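Local atomic coordinates of succinyl-CoA ligase (ADP-forming) subunit alpha (Methanosaeta concilii, PDB entry 6HXI), a protein that belongs to the succinyl-CoA ligase family, pairing a coenzyme A-binding ligase-type region with a helical region related to the C-terminal domain of citrate synthase. Residues 393-405 against 547-559. Residues are numbered along the deposited sequence; the frame is centred on the assembly and turned at random.
Sequences FKKELPEYAAHFI and LFIDLMSSCGAFS
Lys395 reaches obliquely to the ring of Phe558, its NZ 3.8 Å from the ring centroid in an off-centre cation-pi contact. Bends at chi2 and chi4 fold the lysine chain so that its CE passes Ala557 CB while CG also touches the ring. Met552 CG lies over a face of Phe558, and Phe393 CB meets its edge. Phe393 and Phe548 approach from opposite directions with planes at 26°, but the rings are slid so far apart that they barely overlap; contact is made by Phe393 CZ, 3.6 Å from Phe548 CE1. Ile405 CG1 fits against the edge of Phe548. Where the two helix backbones come nearest, at Ala401 and Leu551, Leu551 CG sits 3.8 Å from Ala401 CB and its CD1 3.5 Å from Phe404 CD2. With CG anti to the backbone N (chi1 -174°), Phe404 extends across Leu547, placing CZ 3.5 Å from Leu547 CB. Tyr400 OH lies beside Ser554 CB; a water in the plane of the tyrosine ring bonds this hydroxyl at 2.8 Å and weakly donates to Ser554 O. Cys555 forms a disulfide with Cys618 of a second subunit, linking the C-terminal end of helix 540-555 covalently to that subunit. The axes of 399-405 and 547-555 run nearly antiparallel (159°) and come within 10.4 Å, packed largely through apolar side chains, an antiparallel helix pair consistent with the mainly helical fold of citrate synthase-like domains.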
ATOM      1  N   PHE B 393      14.983 -15.684  10.542  1.00 29.53           N
ATOM      2  CA  PHE B 393      16.424 -15.981  10.580  1.00 29.38           C
ATOM      3  C   PHE B 393      16.730 -17.429  10.375  1.00 33.98           C
ATOM      4  O   PHE B 393      17.905 -17.786  10.288  1.00 33.33           O
ATOM      5  CB  PHE B 393      17.091 -15.450  11.861  1.00 31.21           C
ATOM      6  CG  PHE B 393      16.785 -14.005  12.156  1.00 33.91           C
ATOM      7  CD1 PHE B 393      15.627 -13.644  12.854  1.00 38.15           C
ATOM      8  CD2 PHE B 393      17.648 -13.001  11.757  1.00 36.61           C
ATOM      9  CE1 PHE B 393      15.323 -12.303  13.109  1.00 37.11           C
ATOM     10  CE2 PHE B 393      17.352 -11.656  12.030  1.00 38.72           C
ATOM     11  CZ  PHE B 393      16.188 -11.323  12.689  1.00 36.50           C
ATOM     12  N   LYS B 394      15.677 -18.258  10.265  1.00 31.29           N
ATOM     13  CA  LYS B 394      15.767 -19.725  10.155  1.00 32.00           C
ATOM     14  C   LYS B 394      16.609 -20.290  11.317  1.00 34.50           C
ATOM     15  O   LYS B 394      17.516 -21.077  11.113  1.00 33.90           O
ATOM     16  CB  LYS B 394      16.247 -20.165   8.762  1.00 33.22           C
ATOM     17  CG  LYS B 394      15.212 -19.903   7.681  1.00 36.09           C
ATOM     18  CD  LYS B 394      15.551 -20.582   6.364  1.00 35.20           C
ATOM     19  CE  LYS B 394      16.736 -19.960   5.703  1.00 31.68           C
ATOM     20  NZ  LYS B 394      17.242 -20.798   4.583  1.00 38.50           N
ATOM     21  N   LYS B 395      16.348 -19.769  12.540  1.00 31.36           N
ATOM     22  CA  LYS B 395      17.057 -20.157  13.749  1.00 30.89           C
ATOM     23  C   LYS B 395      16.132 -20.464  14.893  1.00 32.60           C
ATOM     24  O   LYS B 395      15.123 -19.815  15.069  1.00 30.06           O
ATOM     25  CB  LYS B 395      18.026 -19.051  14.225  1.00 34.64           C
ATOM     26  CG  LYS B 395      19.154 -18.713  13.263  1.00 45.46           C
ATOM     27  CD  LYS B 395      20.232 -19.770  13.258  1.00 47.86           C
ATOM     28  CE  LYS B 395      20.945 -19.780  11.928  1.00 55.43           C
ATOM     29  NZ  LYS B 395      21.641 -18.506  11.649  1.00 68.75           N
ATOM     30  N   GLU B 396      16.551 -21.393  15.733  1.00 30.31           N
ATOM     31  CA  GLU B 396      15.895 -21.702  16.989  1.00 30.90           C
ATOM     32  C   GLU B 396      16.685 -20.821  17.941  1.00 33.87           C
ATOM     33  O   GLU B 396      17.836 -21.102  18.224  1.00 33.36           O
ATOM     34  CB  GLU B 396      16.017 -23.197  17.333  1.00 31.81           C
ATOM     35  CG  GLU B 396      15.150 -23.556  18.536  1.00 40.74           C
ATOM     36  CD  GLU B 396      14.773 -25.013  18.757  1.00 64.28           C
ATOM     37  OE1 GLU B 396      13.993 -25.266  19.708  1.00 59.06           O
ATOM     38  OE2 GLU B 396      15.229 -25.892  17.985  1.00 51.18           O
ATOM     39  N   LEU B 397      16.129 -19.660  18.283  1.00 29.67           N
ATOM     40  CA  LEU B 397      16.907 -18.685  19.058  1.00 27.99           C
ATOM     41  C   LEU B 397      16.915 -19.015  20.502  1.00 31.06           C
ATOM     42  O   LEU B 397      15.906 -19.512  20.999  1.00 29.31           O
ATOM     43  CB  LEU B 397      16.319 -17.263  18.882  1.00 27.11           C
ATOM     44  CG  LEU B 397      16.433 -16.617  17.506  1.00 29.78           C
ATOM     45  CD1 LEU B 397      15.627 -15.405  17.479  1.00 31.17           C
ATOM     46  CD2 LEU B 397      17.898 -16.257  17.189  1.00 28.55           C
ATOM     47  N   PRO B 398      17.980 -18.609  21.242  1.00 28.86           N
ATOM     48  CA  PRO B 398      17.945 -18.800  22.699  1.00 30.51           C
ATOM     49  C   PRO B 398      16.873 -17.907  23.310  1.00 32.30           C
ATOM     50  O   PRO B 398      16.471 -16.912  22.692  1.00 29.72           O
ATOM     51  CB  PRO B 398      19.359 -18.433  23.160  1.00 33.38           C
ATOM     52  CG  PRO B 398      20.003 -17.758  22.025  1.00 36.28           C
ATOM     53  CD  PRO B 398      19.230 -17.958  20.782  1.00 30.50           C
ATOM     54  N   GLU B 399      16.392 -18.274  24.491  1.00 31.17           N
ATOM     55  CA  GLU B 399      15.355 -17.542  25.241  1.00 32.66           C
ATOM     56  C   GLU B 399      15.603 -16.033  25.361  1.00 34.63           C
ATOM     57  O   GLU B 399      14.674 -15.282  25.089  1.00 34.19           O
ATOM     58  CB  GLU B 399      15.116 -18.171  26.636  1.00 36.14           C
ATOM     59  CG  GLU B 399      14.419 -19.529  26.491  1.00 60.02           C
ATOM     60  CD  GLU B 399      14.080 -20.313  27.742  1.00 85.62           C
ATOM     61  OE1 GLU B 399      13.643 -19.687  28.736  1.00 72.20           O
ATOM     62  OE2 GLU B 399      14.181 -21.563  27.698  1.00 84.48           O
ATOM     63  N   TYR B 400      16.839 -15.580  25.680  1.00 30.60           N
ATOM     64  CA  TYR B 400      17.122 -14.152  25.774  1.00 29.35           C
ATOM     65  C   TYR B 400      16.966 -13.414  24.436  1.00 31.88           C
ATOM     66  O   TYR B 400      16.618 -12.233  24.436  1.00 31.02           O
ATOM     67  CB  TYR B 400      18.510 -13.836  26.404  1.00 30.75           C
ATOM     68  CG  TYR B 400      19.658 -14.163  25.470  1.00 32.47           C
ATOM     69  CD1 TYR B 400      20.200 -15.439  25.431  1.00 36.48           C
ATOM     70  CD2 TYR B 400      20.114 -13.230  24.536  1.00 32.56           C
ATOM     71  CE1 TYR B 400      21.216 -15.765  24.546  1.00 37.13           C
ATOM     72  CE2 TYR B 400      21.069 -13.577  23.574  1.00 32.58           C
ATOM     73  CZ  TYR B 400      21.615 -14.851  23.588  1.00 35.53           C
ATOM     74  OH  TYR B 400      22.640 -15.243  22.762  1.00 35.46           O
ATOM     75  N   ALA B 401      17.281 -14.077  23.313  1.00 27.95           N
ATOM     76  CA  ALA B 401      17.154 -13.461  21.990  1.00 27.04           C
ATOM     77  C   ALA B 401      15.645 -13.332  21.600  1.00 30.30           C
ATOM     78  O   ALA B 401      15.203 -12.256  21.220  1.00 30.24           O
ATOM     79  CB  ALA B 401      17.935 -14.279  20.944  1.00 27.34           C
ATOM     80  N   ALA B 402      14.855 -14.409  21.751  1.00 28.35           N
ATOM     81  CA  ALA B 402      13.417 -14.406  21.446  1.00 28.90           C
ATOM     82  C   ALA B 402      12.678 -13.386  22.347  1.00 32.50           C
ATOM     83  O   ALA B 402      11.829 -12.677  21.854  1.00 30.02           O
ATOM     84  CB  ALA B 402      12.848 -15.810  21.650  1.00 29.88           C
ATOM     85  N   HIS B 403      13.050 -13.260  23.632  1.00 31.35           N
ATOM     86  CA  HIS B 403      12.432 -12.277  24.516  1.00 34.07           C
ATOM     87  C   HIS B 403      12.837 -10.868  24.154  1.00 33.61           C
ATOM     88  O   HIS B 403      12.044  -9.959  24.330  1.00 33.10           O
ATOM     89  CB  HIS B 403      12.770 -12.563  25.986  1.00 39.18           C
ATOM     90  CG  HIS B 403      12.019 -11.703  26.963  1.00 48.10           C
ATOM     91  ND1 HIS B 403      12.502 -10.440  27.355  1.00 53.27           N
ATOM     92  CD2 HIS B 403      10.866 -11.949  27.631  1.00 53.38           C
ATOM     93  CE1 HIS B 403      11.636  -9.977  28.251  1.00 54.20           C
ATOM     94  NE2 HIS B 403      10.640 -10.846  28.461  1.00 54.67           N
ATOM     95  N   PHE B 404      14.064 -10.670  23.673  1.00 28.56           N
ATOM     96  CA  PHE B 404      14.506  -9.367  23.220  1.00 26.87           C
ATOM     97  C   PHE B 404      13.666  -8.902  22.031  1.00 29.21           C
ATOM     98  O   PHE B 404      13.227  -7.760  22.003  1.00 26.66           O
ATOM     99  CB  PHE B 404      16.000  -9.378  22.874  1.00 28.89           C
ATOM    100  CG  PHE B 404      16.528  -8.016  22.543  1.00 30.05           C
ATOM    101  CD1 PHE B 404      16.706  -7.057  23.539  1.00 33.34           C
ATOM    102  CD2 PHE B 404      16.791  -7.658  21.226  1.00 31.15           C
ATOM    103  CE1 PHE B 404      17.157  -5.762  23.215  1.00 33.09           C
ATOM    104  CE2 PHE B 404      17.258  -6.365  20.911  1.00 34.57           C
ATOM    105  CZ  PHE B 404      17.410  -5.427  21.902  1.00 31.95           C
ATOM    106  N   ILE B 405      13.395  -9.805  21.072  1.00 26.52           N
ATOM    107  CA  ILE B 405      12.568  -9.496  19.906  1.00 25.34           C
ATOM    108  C   ILE B 405      11.186  -9.027  20.364  1.00 28.73           C
ATOM    109  O   ILE B 405      10.712  -7.990  19.889  1.00 26.97           O
ATOM    110  CB  ILE B 405      12.483 -10.703  18.926  1.00 26.65           C
ATOM    111  CG1 ILE B 405      13.862 -10.915  18.237  1.00 26.51           C
ATOM    112  CG2 ILE B 405      11.349 -10.462  17.872  1.00 22.85           C
ATOM    113  CD1 ILE B 405      13.996 -12.249  17.493  1.00 34.62           C
ATOM    114  N   LEU B 547      21.978  -3.279  19.582  1.00 30.44           N
ATOM    115  CA  LEU B 547      21.752  -4.489  20.382  1.00 30.05           C
ATOM    116  C   LEU B 547      21.377  -5.678  19.532  1.00 34.03           C
ATOM    117  O   LEU B 547      21.650  -6.808  19.909  1.00 32.22           O
ATOM    118  CB  LEU B 547      20.739  -4.260  21.512  1.00 29.10           C
ATOM    119  CG  LEU B 547      21.205  -3.299  22.606  1.00 31.97           C
ATOM    120  CD1 LEU B 547      20.101  -3.035  23.580  1.00 31.21           C
ATOM    121  CD2 LEU B 547      22.412  -3.822  23.298  1.00 30.83           C
ATOM    122  N   PHE B 548      20.781  -5.413  18.356  1.00 34.12           N
ATOM    123  CA  PHE B 548      20.435  -6.503  17.454  1.00 34.55           C
ATOM    124  C   PHE B 548      21.693  -7.169  16.862  1.00 37.46           C
ATOM    125  O   PHE B 548      21.751  -8.403  16.806  1.00 36.72           O
ATOM    126  CB  PHE B 548      19.414  -6.108  16.406  1.00 36.04           C
ATOM    127  CG  PHE B 548      18.512  -7.286  16.139  1.00 38.63           C
ATOM    128  CD1 PHE B 548      18.876  -8.267  15.223  1.00 43.49           C
ATOM    129  CD2 PHE B 548      17.325  -7.442  16.836  1.00 41.37           C
ATOM    130  CE1 PHE B 548      18.067  -9.384  15.006  1.00 44.71           C
ATOM    131  CE2 PHE B 548      16.525  -8.568  16.641  1.00 44.48           C
ATOM    132  CZ  PHE B 548      16.899  -9.531  15.725  1.00 43.76           C
ATOM    133  N   ILE B 549      22.734  -6.369  16.547  1.00 33.10           N
ATOM    134  CA  ILE B 549      24.052  -6.892  16.131  1.00 34.14           C
ATOM    135  C   ILE B 549      24.637  -7.720  17.292  1.00 37.48           C
ATOM    136  O   ILE B 549      25.160  -8.811  17.066  1.00 39.34           O
ATOM    137  CB  ILE B 549      25.059  -5.773  15.692  1.00 37.40           C
ATOM    138  CG1 ILE B 549      24.486  -4.873  14.552  1.00 35.80           C
ATOM    139  CG2 ILE B 549      26.459  -6.366  15.332  1.00 38.20           C
ATOM    140  CD1 ILE B 549      23.969  -5.619  13.417  1.00 35.42           C
ATOM    141  N   ASP B 550      24.558  -7.200  18.528  1.00 31.78           N
ATOM    142  CA  ASP B 550      25.052  -7.946  19.706  1.00 31.24           C
ATOM    143  C   ASP B 550      24.314  -9.266  19.943  1.00 38.71           C
ATOM    144  O   ASP B 550      24.941 -10.248  20.307  1.00 41.21           O
ATOM    145  CB  ASP B 550      25.033  -7.090  20.948  1.00 31.00           C
ATOM    146  CG  ASP B 550      26.210  -6.139  21.003  1.00 44.34           C
ATOM    147  OD1 ASP B 550      27.314  -6.482  20.401  1.00 40.68           O
ATOM    148  OD2 ASP B 550      26.068  -5.064  21.656  1.00 47.36           O
ATOM    149  N   LEU B 551      22.994  -9.294  19.725  1.00 36.85           N
ATOM    150  CA  LEU B 551      22.163 -10.494  19.862  1.00 36.19           C
ATOM    151  C   LEU B 551      22.692 -11.562  18.860  1.00 39.34           C
ATOM    152  O   LEU B 551      22.899 -12.730  19.222  1.00 37.93           O
ATOM    153  CB  LEU B 551      20.695 -10.097  19.534  1.00 34.34           C
ATOM    154  CG  LEU B 551      19.623 -11.183  19.606  1.00 38.34           C
ATOM    155  CD1 LEU B 551      18.259 -10.566  19.830  1.00 37.49           C
ATOM    156  CD2 LEU B 551      19.514 -11.950  18.289  1.00 40.35           C
ATOM    157  N   MET B 552      22.884 -11.138  17.593  1.00 34.36           N
ATOM    158  CA  MET B 552      23.371 -12.013  16.538  1.00 33.50           C
ATOM    159  C   MET B 552      24.773 -12.540  16.822  1.00 37.27           C
ATOM    160  O   MET B 552      25.002 -13.726  16.633  1.00 36.69           O
ATOM    161  CB  MET B 552      23.289 -11.331  15.193  1.00 34.83           C
ATOM    162  CG  MET B 552      21.875 -11.266  14.674  1.00 37.39           C
ATOM    163  SD  MET B 552      21.850 -10.651  12.995  1.00 40.19           S
ATOM    164  CE  MET B 552      22.332  -8.986  13.243  1.00 37.28           C
ATOM    165  N   SER B 553      25.679 -11.685  17.331  1.00 33.13           N
ATOM    166  CA  SER B 553      27.017 -12.095  17.753  1.00 33.93           C
ATOM    167  C   SER B 553      26.931 -13.042  18.964  1.00 42.42           C
ATOM    168  O   SER B 553      27.761 -13.931  19.087  1.00 43.73           O
ATOM    169  CB  SER B 553      27.859 -10.880  18.132  1.00 36.46           C
ATOM    170  OG  SER B 553      28.098 -10.085  16.987  1.00 37.69           O
ATOM    171  N   SER B 554      25.945 -12.848  19.864  1.00 41.94           N
ATOM    172  CA  SER B 554      25.747 -13.730  21.040  1.00 41.30           C
ATOM    173  C   SER B 554      25.234 -15.109  20.597  1.00 48.09           C
ATOM    174  O   SER B 554      25.667 -16.090  21.173  1.00 46.38           O
ATOM    175  CB  SER B 554      24.795 -13.112  22.055  1.00 39.89           C
ATOM    176  OG  SER B 554      25.309 -11.927  22.634  1.00 51.75           O
ATOM    177  N   CYS B 555      24.352 -15.189  19.559  1.00 48.76           N
ATOM    178  CA  CYS B 555      23.833 -16.476  19.037  1.00 51.03           C
ATOM    179  C   CYS B 555      25.001 -17.398  18.558  1.00 55.85           C
ATOM    180  O   CYS B 555      24.970 -18.595  18.804  1.00 56.22           O
ATOM    181  CB  CYS B 555      22.751 -16.276  17.961  1.00 51.77           C
ATOM    182  SG  CYS B 555      22.589 -17.647  16.766  1.00 56.97           S
ATOM    183  N   GLY B 556      26.042 -16.805  17.967  1.00 52.68           N
ATOM    184  CA  GLY B 556      27.216 -17.512  17.474  1.00 52.70           C
ATOM    185  C   GLY B 556      27.053 -18.160  16.109  1.00 56.14           C
ATOM    186  O   GLY B 556      28.057 -18.450  15.458  1.00 55.93           O
ATOM    187  N   ALA B 557      25.800 -18.383  15.651  1.00 52.45           N
ATOM    188  CA  ALA B 557      25.520 -19.066  14.372  1.00 52.95           C
ATOM    189  C   ALA B 557      25.556 -18.151  13.125  1.00 57.24           C
ATOM    190  O   ALA B 557      25.389 -18.638  11.994  1.00 57.57           O
ATOM    191  CB  ALA B 557      24.204 -19.819  14.449  1.00 53.10           C
ATOM    192  N   PHE B 558      25.826 -16.856  13.328  1.00 51.51           N
ATOM    193  CA  PHE B 558      25.934 -15.903  12.238  1.00 51.43           C
ATOM    194  C   PHE B 558      27.385 -15.437  12.046  1.00 54.95           C
ATOM    195  O   PHE B 558      28.008 -14.979  13.001  1.00 54.37           O
ATOM    196  CB  PHE B 558      25.035 -14.675  12.492  1.00 52.78           C
ATOM    197  CG  PHE B 558      23.600 -14.927  12.898  1.00 53.76           C
ATOM    198  CD1 PHE B 558      22.613 -15.132  11.939  1.00 56.37           C
ATOM    199  CD2 PHE B 558      23.221 -14.882  14.234  1.00 55.72           C
ATOM    200  CE1 PHE B 558      21.274 -15.306  12.315  1.00 56.39           C
ATOM    201  CE2 PHE B 558      21.878 -15.033  14.606  1.00 57.97           C
ATOM    202  CZ  PHE B 558      20.917 -15.252  13.645  1.00 55.63           C
ATOM    203  N   SER B 559      27.902 -15.502  10.811  1.00 51.94           N
ATOM    204  CA  SER B 559      29.241 -14.998  10.469  1.00 52.81           C
ATOM    205  C   SER B 559      29.168 -13.472  10.318  1.00 57.45           C
ATOM    206  O   SER B 559      28.068 -12.919  10.320  1.00 57.30           O
ATOM    207  CB  SER B 559      29.709 -15.603   9.147  1.00 56.83           C
ATOM    208  OG  SER B 559      28.967 -15.092   8.053  1.00 67.98           O
TER
HETATM  209  O   HOH W   1      23.443 -17.925  22.796  1.00 62.07           O